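Local coordinates for protein putative C39-like peptidase (Bacillus anthracis, PDB 3ERV) that is of unproven function but is probably a cysteine peptidase of the C39-like family, in the papain-like clan CA, at residues K130-E133 / E134-K137; I147-N150 / A151-P155; F113-A116 / K117-P121. One frame throughout, in Å; residues are numbered along the deposited sequence.

Interaction 1. Residues K130-E133 / E134-K137; sequences KSIE and ELYK
Ile132 O is gripped by two backbone N-H groups from the next turn of helix 132-140. The stronger bond comes from Tyr136 N at 3.0 Å; Leu135 N adds a weak one. The same oxygen also lies over one face of the Tyr136 ring. Ile132 carries the side-chain contact as well. With CG1 anti to the backbone N (chi1 -161°), its longer branch runs obliquely across the tyrosine, and CG1 comes 3.4 Å from Tyr136 CE2, a tight approach that extends along the ring to CZ and OH. At the end of that branch, CD1 meets Leu135 CD2 at 4.2 Å, placing the isoleucine between its two neighbours. The Tyr136 hydroxyl is hydrogen-bonded to Glu210, and Ile132 and Leu135 both pack on Trp213, so this side of the turn is held against helix 206-215. Leu135 also packs on Val145 and Ile147 of strand 145-150.

The start of the helix is polar. Ser131 sits at the N-cap position, and its OG donates to Glu133 OE2 at 2.6 Å, on the anti side of the carboxylate and 20° out of its plane. Glu133 reaches back because its chain bends at chi2 (71°). The carboxylate thus lies near the positive end of the helix dipole, which would probably favour its charged form. Glu134 N gives Ser131 O a weak bond, whereas Lys137 N gives Glu133 O a regular helical bond. Lys130 CB rests on Glu134 CG at 3.8 Å, while the charged ends of that pair stay apart. The contact is the N-capped first turn of an amphipathic alpha-helix: Ser131 opens helix 132-140, whose apolar side faces strand 145-150 and helix 206-215.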
# COMPACT_ATOMS: atom_id res chain seq x y z
N LYS A 130 -1.69 -4.29 -13.50
CA LYS A 130 -2.80 -3.91 -14.35
C LYS A 130 -2.61 -2.45 -14.58
O LYS A 130 -1.70 -1.86 -13.99
CB LYS A 130 -4.13 -4.12 -13.63
CG LYS A 130 -4.42 -5.58 -13.26
CD LYS A 130 -4.72 -6.35 -14.50
CE LYS A 130 -5.47 -7.61 -14.20
NZ LYS A 130 -4.51 -8.72 -14.14
N SER A 131 -3.47 -1.83 -15.37
CA SER A 131 -3.32 -0.42 -15.70
C SER A 131 -4.05 0.46 -14.70
O SER A 131 -4.99 0.02 -14.07
CB SER A 131 -3.87 -0.14 -17.12
OG SER A 131 -5.00 0.73 -17.11
N ILE A 132 -3.64 1.72 -14.59
CA ILE A 132 -4.34 2.65 -13.70
C ILE A 132 -5.86 2.62 -13.93
O ILE A 132 -6.65 2.77 -12.98
CB ILE A 132 -3.75 4.09 -13.83
CG1 ILE A 132 -4.11 4.96 -12.64
CG2 ILE A 132 -4.17 4.76 -15.13
CD1 ILE A 132 -3.64 4.39 -11.35
N GLU A 133 -6.28 2.39 -15.16
CA GLU A 133 -7.70 2.50 -15.48
C GLU A 133 -8.50 1.41 -14.78
O GLU A 133 -9.64 1.62 -14.41
CB GLU A 133 -7.93 2.39 -16.99
CG GLU A 133 -7.74 3.71 -17.72
CD GLU A 133 -6.28 4.13 -17.77
OE1 GLU A 133 -6.02 5.36 -17.69
OE2 GLU A 133 -5.40 3.22 -17.85
N GLU A 134 -7.90 0.23 -14.69
CA GLU A 134 -8.44 -0.86 -13.91
C GLU A 134 -8.71 -0.41 -12.47
O GLU A 134 -9.73 -0.77 -11.88
CB GLU A 134 -7.44 -2.01 -13.86
CG GLU A 134 -7.32 -2.76 -15.14
CD GLU A 134 -8.54 -3.61 -15.35
OE1 GLU A 134 -9.30 -3.30 -16.30
OE2 GLU A 134 -8.75 -4.54 -14.52
N LEU A 135 -7.76 0.33 -11.91
CA LEU A 135 -7.89 0.77 -10.51
C LEU A 135 -9.07 1.71 -10.36
O LEU A 135 -9.86 1.60 -9.42
CB LEU A 135 -6.58 1.38 -9.98
CG LEU A 135 -5.53 0.43 -9.37
CD1 LEU A 135 -5.04 -0.58 -10.41
CD2 LEU A 135 -4.34 1.18 -8.76
N TYR A 136 -9.20 2.62 -11.32
CA TYR A 136 -10.32 3.56 -11.32
C TYR A 136 -11.67 2.83 -11.50
O TYR A 136 -12.69 3.23 -10.91
CB TYR A 136 -10.12 4.64 -12.41
CG TYR A 136 -8.90 5.51 -12.21
CD1 TYR A 136 -8.56 5.99 -10.95
CD2 TYR A 136 -8.10 5.89 -13.29
CE1 TYR A 136 -7.45 6.79 -10.76
CE2 TYR A 136 -7.01 6.69 -13.12
CZ TYR A 136 -6.67 7.14 -11.86
OH TYR A 136 -5.56 7.95 -11.68
N LYS A 137 -11.67 1.77 -12.30
CA LYS A 137 -12.86 0.96 -12.45
C LYS A 137 -13.24 0.38 -11.10
O LYS A 137 -14.42 0.38 -10.74
CB LYS A 137 -12.63 -0.19 -13.43
CG LYS A 137 -13.00 0.15 -14.89
CD LYS A 137 -12.43 -0.88 -15.88
CE LYS A 137 -12.29 -2.28 -15.26
NZ LYS A 137 -13.58 -2.96 -14.90

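Interaction 2. Residues I147-N150 / A151-P155; sequences IITN and ATFAP
A type I beta turn from Asn150 to Phe153 ends strand 145-150, with an Asx turn at Asn150 and an ST turn at Thr152 overlapping it. The backbone bond that closes the beta turn runs from Phe153 N to Asn150 O at 2.9 Å. Most of the polar work falls to the side-chain amide of Asn150, whose CG stands between the backbone N and the carbonyl carbon; this chi1 of 77° brings the amide over the turn, within reach of Thr152 and Ala154. Its OD1 accepts two bonds from one residue. Thr152 OG1 donates at 2.6 Å in the carbonyl plane, on a lone pair, and Thr152 N donates at 2.8 Å from a position tilted out of that plane, the bond of the Asx turn. At the other end of the amide, Asn150 ND2 reaches Ala154 O at 2.8 Å with an N-H...O angle of 162°; this acceptor lies close to the amide plane. Thr152 OG1 in turn accepts from Ala154 N at 3.0 Å, which makes the ST turn.

The end of the Phe153 side chain comes back toward the strand and is buried. Thr149 CG2 comes to the ring edge, near its plane, 3.8 Å from Phe153 CD1, and the two side chains cross at about a right angle. Ala151 O lies above one ring face, offset toward the rim. Beyond the turn the ring touches Asp194 and Val180; Asp194 belongs to a probable Cys-His-Asp triad with Cys50 and His178, and Thr149 pairs through its backbone with His178.

With both ends of the Asn150 amide engaged, its rotation is fixed and the identity of oxygen and nitrogen is unambiguous. The Thr152 hydroxyl donates a hydrogen bond to Asn150 OD1 while accepting one from Ala154 N, which would probably make it a better donor and helps hold residues 150-154 in one compact turn.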
# COMPACT_ATOMS: atom_id res chain seq x y z
N ILE A 147 -2.46 0.98 -2.45
CA ILE A 147 -1.39 1.12 -3.44
C ILE A 147 -0.01 1.43 -2.84
O ILE A 147 0.11 2.17 -1.86
CB ILE A 147 -1.76 2.14 -4.55
CG1 ILE A 147 -1.77 3.54 -3.98
CG2 ILE A 147 -3.11 1.78 -5.27
CD1 ILE A 147 -0.50 4.30 -4.32
N ILE A 148 1.03 0.85 -3.40
CA ILE A 148 2.37 1.22 -2.96
C ILE A 148 2.88 2.34 -3.91
O ILE A 148 2.76 2.21 -5.11
CB ILE A 148 3.35 0.02 -3.03
CG1 ILE A 148 2.82 -1.19 -2.25
CG2 ILE A 148 4.77 0.42 -2.57
CD1 ILE A 148 2.70 -0.98 -0.81
N THR A 149 3.43 3.42 -3.36
CA THR A 149 3.93 4.54 -4.17
C THR A 149 5.09 5.15 -3.41
O THR A 149 5.71 4.45 -2.61
CB THR A 149 2.86 5.61 -4.45
OG1 THR A 149 3.41 6.62 -5.31
CG2 THR A 149 2.38 6.29 -3.15
N ASN A 150 5.40 6.43 -3.65
CA ASN A 150 6.36 7.11 -2.77
C ASN A 150 5.71 8.33 -2.11
O ASN A 150 4.72 8.86 -2.62
CB ASN A 150 7.65 7.50 -3.51
CG ASN A 150 7.45 8.73 -4.39
OD1 ASN A 150 7.42 9.86 -3.91
ND2 ASN A 150 7.23 8.50 -5.65
N ALA A 151 6.26 8.78 -0.99
CA ALA A 151 5.62 9.82 -0.18
C ALA A 151 5.31 11.16 -0.91
O ALA A 151 4.43 11.92 -0.45
CB ALA A 151 6.42 10.06 1.07
N THR A 152 6.00 11.44 -2.03
CA THR A 152 5.78 12.69 -2.79
C THR A 152 4.66 12.56 -3.80
O THR A 152 4.19 13.57 -4.35
CB THR A 152 7.02 13.15 -3.63
OG1 THR A 152 7.15 12.32 -4.79
CG2 THR A 152 8.30 13.13 -2.80
N PHE A 153 4.25 11.33 -4.09
CA PHE A 153 3.21 11.11 -5.08
C PHE A 153 3.60 11.66 -6.46
O PHE A 153 2.74 12.00 -7.27
CB PHE A 153 1.90 11.72 -4.61
CG PHE A 153 1.48 11.24 -3.24
CD1 PHE A 153 1.29 9.88 -2.98
CD2 PHE A 153 1.27 12.15 -2.21
CE1 PHE A 153 0.92 9.44 -1.73
CE2 PHE A 153 0.89 11.71 -0.96
CZ PHE A 153 0.73 10.35 -0.71
N ALA A 154 4.91 11.74 -6.71
CA ALA A 154 5.41 12.10 -8.04
C ALA A 154 6.61 11.24 -8.34
O ALA A 154 7.26 10.71 -7.41
CB ALA A 154 5.76 13.60 -8.11
N PRO A 155 6.91 11.07 -9.63
CA PRO A 155 8.04 10.23 -10.03
C PRO A 155 9.35 10.73 -9.39
O PRO A 155 9.56 11.95 -9.16
CB PRO A 155 8.06 10.35 -11.56
CG PRO A 155 6.61 10.70 -11.90
CD PRO A 155 6.16 11.59 -10.78

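Interaction 3. Residues F113-A116 / K117-P121; sequences FQLA and KKYLP
Phe113 CG is anti to its own backbone nitrogen (chi1 178°), while the Lys117 chain, leaving beside its backbone N (chi1 -69°), bends at chi2 and chi3; together these torsions lay the lysine's methylenes over the phenyl face. Lys117 CG stands 3.8 Å from the ring centroid and 18° off the normal, a CH-pi contact offset toward the rim, and CD follows at 3.6 Å from Phe113 CZ. The backbones of the same two residues are joined by a helical bond from Lys117 N to Phe113 O at 2.9 Å. Past the ring, Lys117 NZ donates to Pro121 O at 2.7 Å, in the carbonyl plane.

On another side of helix 109-119, Leu115 and Tyr119 lie side by side and point the same way, with CD1 of the leucine 4.1 Å from Tyr119 CE2. Leu115 O meets the tyrosine ring at its edge, in plane. The Tyr119 hydroxyl bonds to Glu74 and Lys70, and both side chains pack on Leu71, tying this side to helix 68-74.

Ala116 O accepts from both Tyr119 N and Leu120 N, the latter at 2.8 Å. Across the whole contact, Lys117 uses its apolar methylenes on the Phe113 face and its ammonium on the Pro121 carbonyl, four residues on, probably strengthening that carbonyl's polarisation.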
# COMPACT_ATOMS: atom_id res chain seq x y z
N PHE A 113 -0.85 -9.00 -0.09
CA PHE A 113 -1.99 -9.75 -0.65
C PHE A 113 -2.32 -11.04 0.15
O PHE A 113 -3.48 -11.34 0.42
CB PHE A 113 -1.73 -10.11 -2.11
CG PHE A 113 -2.84 -10.94 -2.75
CD1 PHE A 113 -4.13 -10.41 -2.90
CD2 PHE A 113 -2.60 -12.24 -3.17
CE1 PHE A 113 -5.15 -11.13 -3.49
CE2 PHE A 113 -3.64 -12.99 -3.76
CZ PHE A 113 -4.92 -12.42 -3.92
N GLN A 114 -1.30 -11.78 0.55
CA GLN A 114 -1.55 -12.96 1.35
C GLN A 114 -2.29 -12.59 2.63
O GLN A 114 -3.15 -13.34 3.09
CB GLN A 114 -0.26 -13.70 1.69
CG GLN A 114 0.33 -14.41 0.52
CD GLN A 114 -0.71 -15.26 -0.23
OE1 GLN A 114 -0.90 -15.10 -1.44
NE2 GLN A 114 -1.41 -16.16 0.49
N LEU A 115 -1.95 -11.45 3.22
CA LEU A 115 -2.58 -11.08 4.47
C LEU A 115 -4.03 -10.75 4.17
O LEU A 115 -4.92 -11.09 4.96
CB LEU A 115 -1.86 -9.89 5.15
CG LEU A 115 -2.37 -9.38 6.52
CD1 LEU A 115 -2.64 -10.54 7.51
CD2 LEU A 115 -1.38 -8.40 7.13
N ALA A 116 -4.27 -10.05 3.05
CA ALA A 116 -5.64 -9.67 2.69
C ALA A 116 -6.53 -10.92 2.53
O ALA A 116 -7.71 -10.92 2.91
CB ALA A 116 -5.67 -8.83 1.37
N LYS A 117 -5.95 -11.94 1.89
CA LYS A 117 -6.64 -13.22 1.67
C LYS A 117 -7.00 -13.97 2.96
O LYS A 117 -7.97 -14.71 2.97
CB LYS A 117 -5.76 -14.14 0.83
CG LYS A 117 -5.60 -13.71 -0.58
CD LYS A 117 -5.84 -14.93 -1.47
CE LYS A 117 -7.26 -14.94 -1.96
NZ LYS A 117 -7.64 -16.33 -2.42
N LYS A 118 -6.23 -13.79 4.02
CA LYS A 118 -6.56 -14.39 5.29
C LYS A 118 -7.98 -13.95 5.67
O LYS A 118 -8.79 -14.73 6.20
CB LYS A 118 -5.57 -13.95 6.39
CG LYS A 118 -5.78 -14.69 7.71
CD LYS A 118 -5.01 -14.08 8.91
CE LYS A 118 -5.43 -14.74 10.24
NZ LYS A 118 -6.47 -13.91 10.94
N TYR A 119 -8.28 -12.68 5.39
CA TYR A 119 -9.54 -12.10 5.84
C TYR A 119 -10.63 -12.12 4.75
O TYR A 119 -11.81 -12.09 5.07
CB TYR A 119 -9.30 -10.66 6.31
CG TYR A 119 -8.58 -10.62 7.59
CD1 TYR A 119 -9.28 -10.65 8.80
CD2 TYR A 119 -7.18 -10.61 7.63
CE1 TYR A 119 -8.59 -10.64 9.98
CE2 TYR A 119 -6.51 -10.60 8.81
CZ TYR A 119 -7.22 -10.62 9.96
OH TYR A 119 -6.53 -10.61 11.13
N LEU A 120 -10.22 -12.11 3.49
CA LEU A 120 -11.15 -12.17 2.36
C LEU A 120 -10.72 -13.28 1.36
O LEU A 120 -10.33 -13.00 0.21
CB LEU A 120 -11.17 -10.81 1.65
CG LEU A 120 -11.68 -9.58 2.44
CD1 LEU A 120 -11.39 -8.30 1.61
CD2 LEU A 120 -13.16 -9.70 2.78
N PRO A 121 -10.76 -14.55 1.81
CA PRO A 121 -10.20 -15.63 0.98
C PRO A 121 -10.82 -15.72 -0.40
O PRO A 121 -10.15 -16.09 -1.36
CB PRO A 121 -10.48 -16.90 1.79
CG PRO A 121 -11.49 -16.51 2.84
CD PRO A 121 -11.26 -15.03 3.11

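Overall arrangement
Along the chain the contacts run in series, interaction 3 first, then interaction 1, then interaction 2. Interactions 1 and 2 belong to consecutive elements, helix 132-140 and strand 145-150, and touch where Leu135 CD2 packs on Ile147 CG2 at 3.8 Å; their centres are 16 Å apart. Helix 206-215 also receives side chains from both. Interaction 3 stands apart: its centre is about 24 Å from that of interaction 2, on the opposite side of the chain's centre, and its nearest atoms are about 11 Å from interaction 1. Strand 220-223, which pairs with 145-150, takes side chains from 113-121. Of the three, interaction 2 reaches the probable catalytic triad, through Phe153.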